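Local coordinates for chloride intracellular channel exc-4 (Caenorhabditis elegans, PDB 2YV9), which may insert into membranes and form chloride channels, and is required to regulate the lumen size of the growing excretory canal, at residues L19-V24 with R57-T62; P80-E85 with R95-R100. One frame throughout, in Å; residues are numbered along the deposited sequence.

How the contacts relate
Contacts 1 and 2 share one mixed sheet in the N-terminal, thioredoxin-like domain, and they illustrate how a strand's neighbours set its chemistry. Contact 1 joins strand 19-25 to the outermost strand 57-63; it is partly buried, and backbone hydrogen bonds do most of the work. Contact 2 is buried and has no backbone bonds between its segments: side chains do the holding of strand 81-84 to helix 94-107, through a hydrophobic patch and a salt bridge, with a calcium ion at one end. Strand 19-25 lies between 57-63 and 81-84, so the two contacts meet directly, Glu21 O standing 2.8 Å from Ile83 N in a probable hydrogen bond.

Contact 1 (L19-V24 with R57-T62); sequences LLELYV and RVEVKT
Leu19 to Val24 and Arg57 to Thr62 are the two strands of a beta-alpha-beta unit whose connecting helix is 38-52. They run parallel and pair residue for residue, Leu19 beside Arg57 through Val24 beside Thr62. Five backbone hydrogen bonds alternate along the ladder. Leu20 and Leu22 each donate and accept, so that Leu20 N reaches Arg57 O at 2.9 Å while Glu59 N returns to Leu20 O at 3.2 Å; Val24 N closes the series on Lys61 O at 2.9 Å. At the start of the ladder the Arg57 chain bends at chi3 (-77°), which folds its guanidinium back until one face lies over Leu19 CB, offset toward the rim, with NH2 3.7 Å from that carbon. The same NH2 bonds Lys17 O and forms a salt bridge with Glu86, which are likely to steady the plane over the leucine. With an alanine here, Leu19 would probably lose the flat cover over its CB and Glu86 would be left without this cationic mate. Further along that face, Tyr23 CE1 meets Lys61 CD obliquely at 4.2 Å. On the other face Val24 and Val60 cross at about a right angle, Val24 CG2 lying 4.0 Å from Val60 CG1. With CG1 anti to the carbonyl carbon (chi1 -61°), Val24 CG2 falls between the backbone N and the carbonyl carbon, and it also meets Thr62 CG2 at 4.0 Å. This valine-rich side packs against helix 38-52, where Trp44 touches both Leu22 and Val60, completing the parallel beta-alpha-beta unit that begins a thioredoxin-type fold.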
ATOM      1  N   LEU A  19      13.486  11.332  12.252  1.00 31.68           N
ATOM      2  CA  LEU A  19      12.735  12.218  11.393  1.00 27.46           C
ATOM      3  C   LEU A  19      12.064  11.352  10.343  1.00 35.19           C
ATOM      4  O   LEU A  19      12.760  10.689   9.557  1.00 35.15           O
ATOM      5  CB  LEU A  19      13.635  13.254  10.685  1.00 31.88           C
ATOM      6  CG  LEU A  19      12.957  14.073   9.579  1.00 39.84           C
ATOM      7  CD1 LEU A  19      11.757  14.856  10.190  1.00 33.82           C
ATOM      8  CD2 LEU A  19      13.958  15.000   8.885  1.00 42.63           C
ATOM      9  N   LEU A  20      10.729  11.350  10.352  1.00 28.77           N
ATOM     10  CA  LEU A  20       9.911  10.586   9.395  1.00 28.36           C
ATOM     11  C   LEU A  20       9.151  11.589   8.544  1.00 30.43           C
ATOM     12  O   LEU A  20       8.449  12.457   9.098  1.00 29.22           O
ATOM     13  CB  LEU A  20       8.939   9.688  10.148  1.00 25.70           C
ATOM     14  CG  LEU A  20       9.559   8.688  11.130  1.00 26.25           C
ATOM     15  CD1 LEU A  20       8.493   7.939  11.983  1.00 29.62           C
ATOM     16  CD2 LEU A  20      10.495   7.734  10.395  1.00 32.09           C
ATOM     17  N   GLU A  21       9.337  11.528   7.225  0.50 27.49           N
ATOM     18  CA  GLU A  21       8.625  12.403   6.301  0.50 25.42           C
ATOM     19  C   GLU A  21       7.549  11.548   5.643  0.50 27.93           C
ATOM     20  O   GLU A  21       7.814  10.428   5.236  0.50 23.00           O
ATOM     21  CB  GLU A  21       9.582  13.026   5.277  0.50 25.36           C
ATOM     22  CG  GLU A  21      10.797  13.681   5.947  0.50 40.39           C
ATOM     23  CD  GLU A  21      11.878  14.100   4.969  0.50 42.86           C
ATOM     24  OE1 GLU A  21      11.568  14.885   4.043  0.50 41.53           O
ATOM     25  OE2 GLU A  21      13.044  13.671   5.152  0.50 36.27           O
ATOM     26  N   LEU A  22       6.323  12.058   5.643  1.00 26.18           N
ATOM     27  CA  LEU A  22       5.198  11.410   4.998  1.00 26.38           C
ATOM     28  C   LEU A  22       4.755  12.231   3.809  1.00 27.66           C
ATOM     29  O   LEU A  22       4.485  13.425   3.941  1.00 25.01           O
ATOM     30  CB  LEU A  22       4.049  11.294   5.984  1.00 23.66           C
ATOM     31  CG  LEU A  22       2.860  10.511   5.430  1.00 23.77           C
ATOM     32  CD1 LEU A  22       3.175   9.026   5.306  1.00 26.90           C
ATOM     33  CD2 LEU A  22       1.699  10.713   6.372  1.00 28.54           C
ATOM     34  N   TYR A  23       4.679  11.569   2.651  1.00 27.21           N
ATOM     35  CA  TYR A  23       4.211  12.181   1.425  1.00 26.86           C
ATOM     36  C   TYR A  23       2.782  11.702   1.270  1.00 29.20           C
ATOM     37  O   TYR A  23       2.525  10.510   1.355  1.00 24.76           O
ATOM     38  CB  TYR A  23       5.045  11.705   0.229  1.00 26.54           C
ATOM     39  CG  TYR A  23       6.433  12.300   0.178  1.00 24.88           C
ATOM     40  CD1 TYR A  23       6.721  13.390  -0.617  1.00 47.73           C
ATOM     41  CD2 TYR A  23       7.449  11.796   0.989  1.00 38.62           C
ATOM     42  CE1 TYR A  23       7.994  13.936  -0.648  1.00 51.08           C
ATOM     43  CE2 TYR A  23       8.719  12.329   0.948  1.00 45.89           C
ATOM     44  CZ  TYR A  23       8.985  13.398   0.137  1.00 42.36           C
ATOM     45  OH  TYR A  23      10.264  13.926   0.126  1.00 48.93           O
ATOM     46  N   VAL A  24       1.865  12.629   1.077  1.00 24.11           N
ATOM     47  CA  VAL A  24       0.448  12.341   0.950  1.00 24.88           C
ATOM     48  C   VAL A  24      -0.066  12.829  -0.413  1.00 25.47           C
ATOM     49  O   VAL A  24       0.396  13.818  -0.945  1.00 26.58           O
ATOM     50  CB  VAL A  24      -0.379  12.941   2.106  1.00 25.21           C
ATOM     51  CG1 VAL A  24       0.095  12.339   3.481  1.00 21.45           C
ATOM     52  CG2 VAL A  24      -0.360  14.494   2.097  1.00 28.48           C
ATOM     53  N   ARG A  57      10.227  13.258  15.122  1.00 26.36           N
ATOM     54  CA  ARG A  57      10.012  14.434  14.327  1.00 29.29           C
ATOM     55  C   ARG A  57       9.293  13.971  13.052  1.00 31.34           C
ATOM     56  O   ARG A  57       9.629  12.924  12.472  1.00 31.18           O
ATOM     57  CB  ARG A  57      11.308  15.109  13.953  1.00 32.62           C
ATOM     58  CG  ARG A  57      12.096  15.628  15.148  1.00 43.05           C
ATOM     59  CD  ARG A  57      13.446  16.152  14.684  1.00 39.79           C
ATOM     60  NE  ARG A  57      14.375  15.056  14.414  1.00 32.46           N
ATOM     61  CZ  ARG A  57      15.300  15.047  13.456  1.00 33.45           C
ATOM     62  NH1 ARG A  57      15.461  16.086  12.647  1.00 46.10           N
ATOM     63  NH2 ARG A  57      16.090  13.990  13.316  1.00 37.55           N
ATOM     64  N   VAL A  58       8.325  14.766  12.623  1.00 26.60           N
ATOM     65  CA  VAL A  58       7.502  14.400  11.488  1.00 31.37           C
ATOM     66  C   VAL A  58       7.260  15.624  10.624  1.00 38.94           C
ATOM     67  O   VAL A  58       6.886  16.694  11.125  1.00 30.36           O
ATOM     68  CB  VAL A  58       6.127  13.857  11.957  1.00 28.99           C
ATOM     69  CG1 VAL A  58       5.228  13.402  10.763  1.00 27.58           C
ATOM     70  CG2 VAL A  58       6.295  12.777  12.960  1.00 26.39           C
ATOM     71  N   GLU A  59       7.454  15.448   9.317  1.00 28.83           N
ATOM     72  CA  GLU A  59       7.084  16.446   8.340  1.00 25.51           C
ATOM     73  C   GLU A  59       6.094  15.782   7.400  1.00 29.78           C
ATOM     74  O   GLU A  59       6.164  14.583   7.205  1.00 32.43           O
ATOM     75  CB  GLU A  59       8.315  16.944   7.576  1.00 36.81           C
ATOM     76  CG  GLU A  59       9.324  17.683   8.467  1.00 50.64           C
ATOM     77  CD  GLU A  59      10.594  18.088   7.724  1.00 48.48           C
ATOM     78  OE1 GLU A  59      10.811  17.600   6.590  1.00 56.49           O
ATOM     79  OE2 GLU A  59      11.372  18.890   8.287  1.00 66.70           O
ATOM     80  N   VAL A  60       5.143  16.545   6.882  1.00 29.67           N
ATOM     81  CA  VAL A  60       4.228  16.049   5.887  1.00 27.04           C
ATOM     82  C   VAL A  60       4.272  16.950   4.663  1.00 29.00           C
ATOM     83  O   VAL A  60       4.238  18.174   4.809  1.00 33.90           O
ATOM     84  CB  VAL A  60       2.770  16.011   6.402  1.00 24.33           C
ATOM     85  CG1 VAL A  60       1.820  15.482   5.269  1.00 30.36           C
ATOM     86  CG2 VAL A  60       2.663  15.136   7.622  1.00 25.39           C
ATOM     87  N   LYS A  61       4.272  16.332   3.476  1.00 28.41           N
ATOM     88  CA  LYS A  61       4.325  17.037   2.188  1.00 33.52           C
ATOM     89  C   LYS A  61       3.302  16.468   1.224  1.00 29.14           C
ATOM     90  O   LYS A  61       3.151  15.256   1.148  1.00 27.54           O
ATOM     91  CB  LYS A  61       5.710  16.901   1.560  1.00 37.75           C
ATOM     92  CG  LYS A  61       6.799  17.567   2.364  1.00 45.24           C
ATOM     93  CD  LYS A  61       8.172  17.414   1.738  1.00 55.79           C
ATOM     94  CE  LYS A  61       9.251  18.049   2.612  1.00 67.30           C
ATOM     95  NZ  LYS A  61       8.991  19.491   2.882  1.00 69.59           N
ATOM     96  N   THR A  62       2.627  17.352   0.486  1.00 29.58           N
ATOM     97  CA  THR A  62       1.605  16.948  -0.457  1.00 25.96           C
ATOM     98  C   THR A  62       2.209  16.780  -1.842  1.00 32.02           C
ATOM     99  O   THR A  62       3.086  17.538  -2.237  1.00 36.87           O
ATOM    100  CB  THR A  62       0.456  17.979  -0.566  1.00 41.54           C
ATOM    101  OG1 THR A  62       0.943  19.165  -1.231  1.00 34.14           O
ATOM    102  CG2 THR A  62      -0.174  18.313   0.849  1.00 29.56           C
TER

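Contact 2 (P80-E85 with R95-R100); sequences PIMIEE and REIEGR. With CA (calcium ion), chain C.
Ile97 presses its terminal methyl against a carbonyl oxygen that is also a calcium ligand: CD1 stands 3.3 Å from Pro80 O, and that oxygen binds the calcium ion at 2.7 Å. The peptide bond before Pro80 is cis, as in other thioredoxin-like domains, and Gln78, Thr92 and a water supply the other ligands of the ion. Behind its methyl, Ile97 meets Met82 along two branches, CG1 lying 4.0 Å from Met82 CB and CG2 4.1 Å from Met82 SD. A bend at the last methionine torsion carries CE on to Arg100, 3.9 Å from its CB, so the thioether spans one turn of the helix. The polar end of the contact is a side-on grip by Arg100 on Glu84. NE donates to Glu84 OE1 at 2.9 Å and NH2 to OE2 at 2.8 Å, each oxygen accepting through its syn lone pair, with the carboxylate and guanidinium planes only 11° apart. The arginine arrives in this pose because its chain turns at chi2 (57°) and is then extended through chi3. Two bonds from one flat group fix the rotation of the carboxylate, and Tyr91 OH adds a third bond at OE1; for a buried glutamate, this pairing is likely to stabilise the ionised form. The axes of 81-84 and of the helical segment 95-100 approach to 8.6 Å at 51°. Strand 81-84 is flanked in the sheet by 19-25 and 89-91; Tyr91 of the latter touches Met82, Ile97 and Arg100, while Phe43 of helix 38-52 packs on both Pro80 and Ile97, bringing the two helices together over the sheet.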
ATOM      1  N   PRO A  80       0.320   6.732   0.458  1.00 25.47           N
ATOM      2  CA  PRO A  80       1.357   7.242   1.346  1.00 23.45           C
ATOM      3  C   PRO A  80       2.721   6.588   1.144  1.00 26.04           C
ATOM      4  O   PRO A  80       2.842   5.379   0.864  1.00 22.96           O
ATOM      5  CB  PRO A  80       0.851   6.844   2.728  1.00 23.80           C
ATOM      6  CG  PRO A  80       0.026   5.617   2.467  1.00 19.89           C
ATOM      7  CD  PRO A  80      -0.593   5.793   1.152  1.00 22.73           C
ATOM      8  N   ILE A  81       3.752   7.424   1.283  1.00 24.76           N
ATOM      9  CA  ILE A  81       5.138   7.000   1.227  1.00 21.77           C
ATOM     10  C   ILE A  81       5.831   7.711   2.417  1.00 23.79           C
ATOM     11  O   ILE A  81       5.618   8.898   2.640  1.00 23.93           O
ATOM     12  CB  ILE A  81       5.860   7.438  -0.098  1.00 23.21           C
ATOM     13  CG1 ILE A  81       5.325   6.608  -1.246  1.00 24.10           C
ATOM     14  CG2 ILE A  81       7.325   7.180  -0.021  1.00 25.28           C
ATOM     15  CD1 ILE A  81       5.651   7.232  -2.593  1.00 22.26           C
ATOM     16  N   MET A  82       6.681   6.992   3.146  1.00 23.87           N
ATOM     17  CA  MET A  82       7.381   7.528   4.303  1.00 24.80           C
ATOM     18  C   MET A  82       8.875   7.395   4.104  1.00 25.11           C
ATOM     19  O   MET A  82       9.362   6.298   3.668  1.00 26.07           O
ATOM     20  CB  MET A  82       6.927   6.854   5.598  1.00 24.93           C
ATOM     21  CG  MET A  82       7.418   7.584   6.851  1.00 26.47           C
ATOM     22  SD  MET A  82       6.659   6.902   8.342  1.00 27.56           S
ATOM     23  CE  MET A  82       7.378   5.298   8.510  1.00 25.16           C
ATOM     24  N   ILE A  83       9.596   8.516   4.361  1.00 23.39           N
ATOM     25  CA  ILE A  83      11.033   8.585   4.180  1.00 24.26           C
ATOM     26  C   ILE A  83      11.719   8.764   5.505  1.00 23.24           C
ATOM     27  O   ILE A  83      11.258   9.580   6.340  1.00 30.94           O
ATOM     28  CB  ILE A  83      11.488   9.781   3.294  1.00 25.09           C
ATOM     29  CG1 ILE A  83      10.651   9.860   2.026  1.00 36.95           C
ATOM     30  CG2 ILE A  83      12.936   9.600   2.927  1.00 32.36           C
ATOM     31  CD1 ILE A  83      10.659   8.671   1.300  1.00 38.43           C
ATOM     32  N   GLU A  84      12.755   7.963   5.723  1.00 26.54           N
ATOM     33  CA  GLU A  84      13.616   8.150   6.940  1.00 24.64           C
ATOM     34  C   GLU A  84      15.041   8.326   6.440  1.00 22.11           C
ATOM     35  O   GLU A  84      15.852   7.413   6.396  1.00 25.00           O
ATOM     36  CB  GLU A  84      13.486   6.994   7.904  1.00 28.67           C
ATOM     37  CG  GLU A  84      14.096   7.242   9.289  1.00 28.98           C
ATOM     38  CD  GLU A  84      13.629   6.198  10.305  1.00 35.07           C
ATOM     39  OE1 GLU A  84      12.888   5.240   9.942  1.00 28.87           O
ATOM     40  OE2 GLU A  84      14.036   6.303  11.483  1.00 31.60           O
ATOM     41  N   GLU A  85      15.324   9.542   6.031  1.00 29.43           N
ATOM     42  CA  GLU A  85      16.548   9.846   5.302  1.00 34.47           C
ATOM     43  C   GLU A  85      17.806   9.538   6.110  1.00 31.25           C
ATOM     44  O   GLU A  85      18.780   9.033   5.567  1.00 31.88           O
ATOM     45  CB  GLU A  85      16.545  11.295   4.888  1.00 43.16           C
ATOM     46  CG  GLU A  85      16.851  11.448   3.476  1.00 40.33           C
ATOM     47  CD  GLU A  85      16.855  12.880   3.056  1.00 27.97           C
ATOM     48  OE1 GLU A  85      16.165  13.706   3.662  1.00 43.13           O
ATOM     49  OE2 GLU A  85      17.580  13.146   2.087  1.00 41.28           O
ATOM     50  N   ARG A  95       2.659  -1.978   4.260  1.00 22.68           N
ATOM     51  CA  ARG A  95       3.157  -2.929   5.286  1.00 24.75           C
ATOM     52  C   ARG A  95       4.444  -2.355   5.957  1.00 28.16           C
ATOM     53  O   ARG A  95       4.626  -2.451   7.176  1.00 28.60           O
ATOM     54  CB  ARG A  95       3.473  -4.313   4.660  1.00 22.18           C
ATOM     55  CG  ARG A  95       2.227  -5.028   4.173  1.00 21.72           C
ATOM     56  CD  ARG A  95       2.566  -6.234   3.294  1.00 28.63           C
ATOM     57  NE  ARG A  95       3.122  -5.822   1.996  1.00 23.74           N
ATOM     58  CZ  ARG A  95       3.772  -6.625   1.165  1.00 24.99           C
ATOM     59  NH1 ARG A  95       3.876  -7.928   1.395  1.00 24.28           N
ATOM     60  NH2 ARG A  95       4.231  -6.145   0.008  1.00 23.17           N
ATOM     61  N   GLU A  96       5.337  -1.804   5.148  1.00 23.92           N
ATOM     62  CA  GLU A  96       6.598  -1.215   5.593  1.00 25.95           C
ATOM     63  C   GLU A  96       6.365   0.019   6.481  1.00 27.50           C
ATOM     64  O   GLU A  96       6.973   0.158   7.550  1.00 25.70           O
ATOM     65  CB  GLU A  96       7.431  -0.796   4.380  1.00 24.16           C
ATOM     66  CG  GLU A  96       7.892  -1.945   3.497  1.00 29.46           C
ATOM     67  CD  GLU A  96       8.512  -1.453   2.165  1.00 35.78           C
ATOM     68  OE1 GLU A  96       8.227  -0.329   1.695  1.00 26.23           O
ATOM     69  OE2 GLU A  96       9.303  -2.215   1.594  1.00 52.84           O
ATOM     70  N   ILE A  97       5.450   0.893   6.067  1.00 21.21           N
ATOM     71  CA  ILE A  97       5.169   2.140   6.823  1.00 19.57           C
ATOM     72  C   ILE A  97       4.590   1.736   8.161  1.00 22.88           C
ATOM     73  O   ILE A  97       5.061   2.195   9.209  1.00 26.23           O
ATOM     74  CB  ILE A  97       4.202   3.076   6.060  1.00 22.59           C
ATOM     75  CG1 ILE A  97       4.823   3.513   4.718  1.00 21.46           C
ATOM     76  CG2 ILE A  97       3.790   4.292   6.882  1.00 23.19           C
ATOM     77  CD1 ILE A  97       3.781   4.191   3.770  1.00 23.29           C
ATOM     78  N   GLU A  98       3.592   0.869   8.159  1.00 20.53           N
ATOM     79  CA  GLU A  98       2.974   0.445   9.433  1.00 22.93           C
ATOM     80  C   GLU A  98       4.006  -0.226  10.330  1.00 22.78           C
ATOM     81  O   GLU A  98       4.014  -0.014  11.543  1.00 24.37           O
ATOM     82  CB  GLU A  98       1.865  -0.546   9.222  1.00 24.47           C
ATOM     83  CG  GLU A  98       1.075  -0.846  10.472  1.00 28.21           C
ATOM     84  CD  GLU A  98      -0.027  -1.839  10.179  1.00 34.78           C
ATOM     85  OE1 GLU A  98      -1.165  -1.404  10.023  1.00 26.02           O
ATOM     86  OE2 GLU A  98       0.241  -3.042  10.008  1.00 34.48           O
ATOM     87  N   GLY A  99       4.847  -1.072   9.716  1.00 22.17           N
ATOM     88  CA  GLY A  99       5.903  -1.825  10.443  1.00 23.64           C
ATOM     89  C   GLY A  99       6.834  -0.902  11.210  1.00 25.84           C
ATOM     90  O   GLY A  99       7.198  -1.138  12.380  1.00 26.64           O
ATOM     91  N   ARG A 100       7.236   0.166  10.563  1.00 24.57           N
ATOM     92  CA  ARG A 100       8.172   1.108  11.187  1.00 25.86           C
ATOM     93  C   ARG A 100       7.470   1.868  12.336  1.00 27.61           C
ATOM     94  O   ARG A 100       8.039   2.070  13.418  1.00 28.00           O
ATOM     95  CB  ARG A 100       8.764   2.080  10.165  1.00 28.98           C
ATOM     96  CG  ARG A 100       9.762   3.099  10.785  1.00 25.88           C
ATOM     97  CD  ARG A 100      10.936   2.404  11.528  1.00 25.56           C
ATOM     98  NE  ARG A 100      11.856   3.444  11.984  1.00 28.62           N
ATOM     99  CZ  ARG A 100      12.472   3.461  13.169  1.00 32.83           C
ATOM    100  NH1 ARG A 100      12.295   2.485  14.047  1.00 32.97           N
ATOM    101  NH2 ARG A 100      13.256   4.497  13.481  1.00 29.54           N
TER
HETATM  102 CA    CA C1002       2.014   3.253  -0.496  1.00 32.61          CA
HETATM  103  O   HOH W   1      -0.365   3.302  -1.732  1.00 36.48           O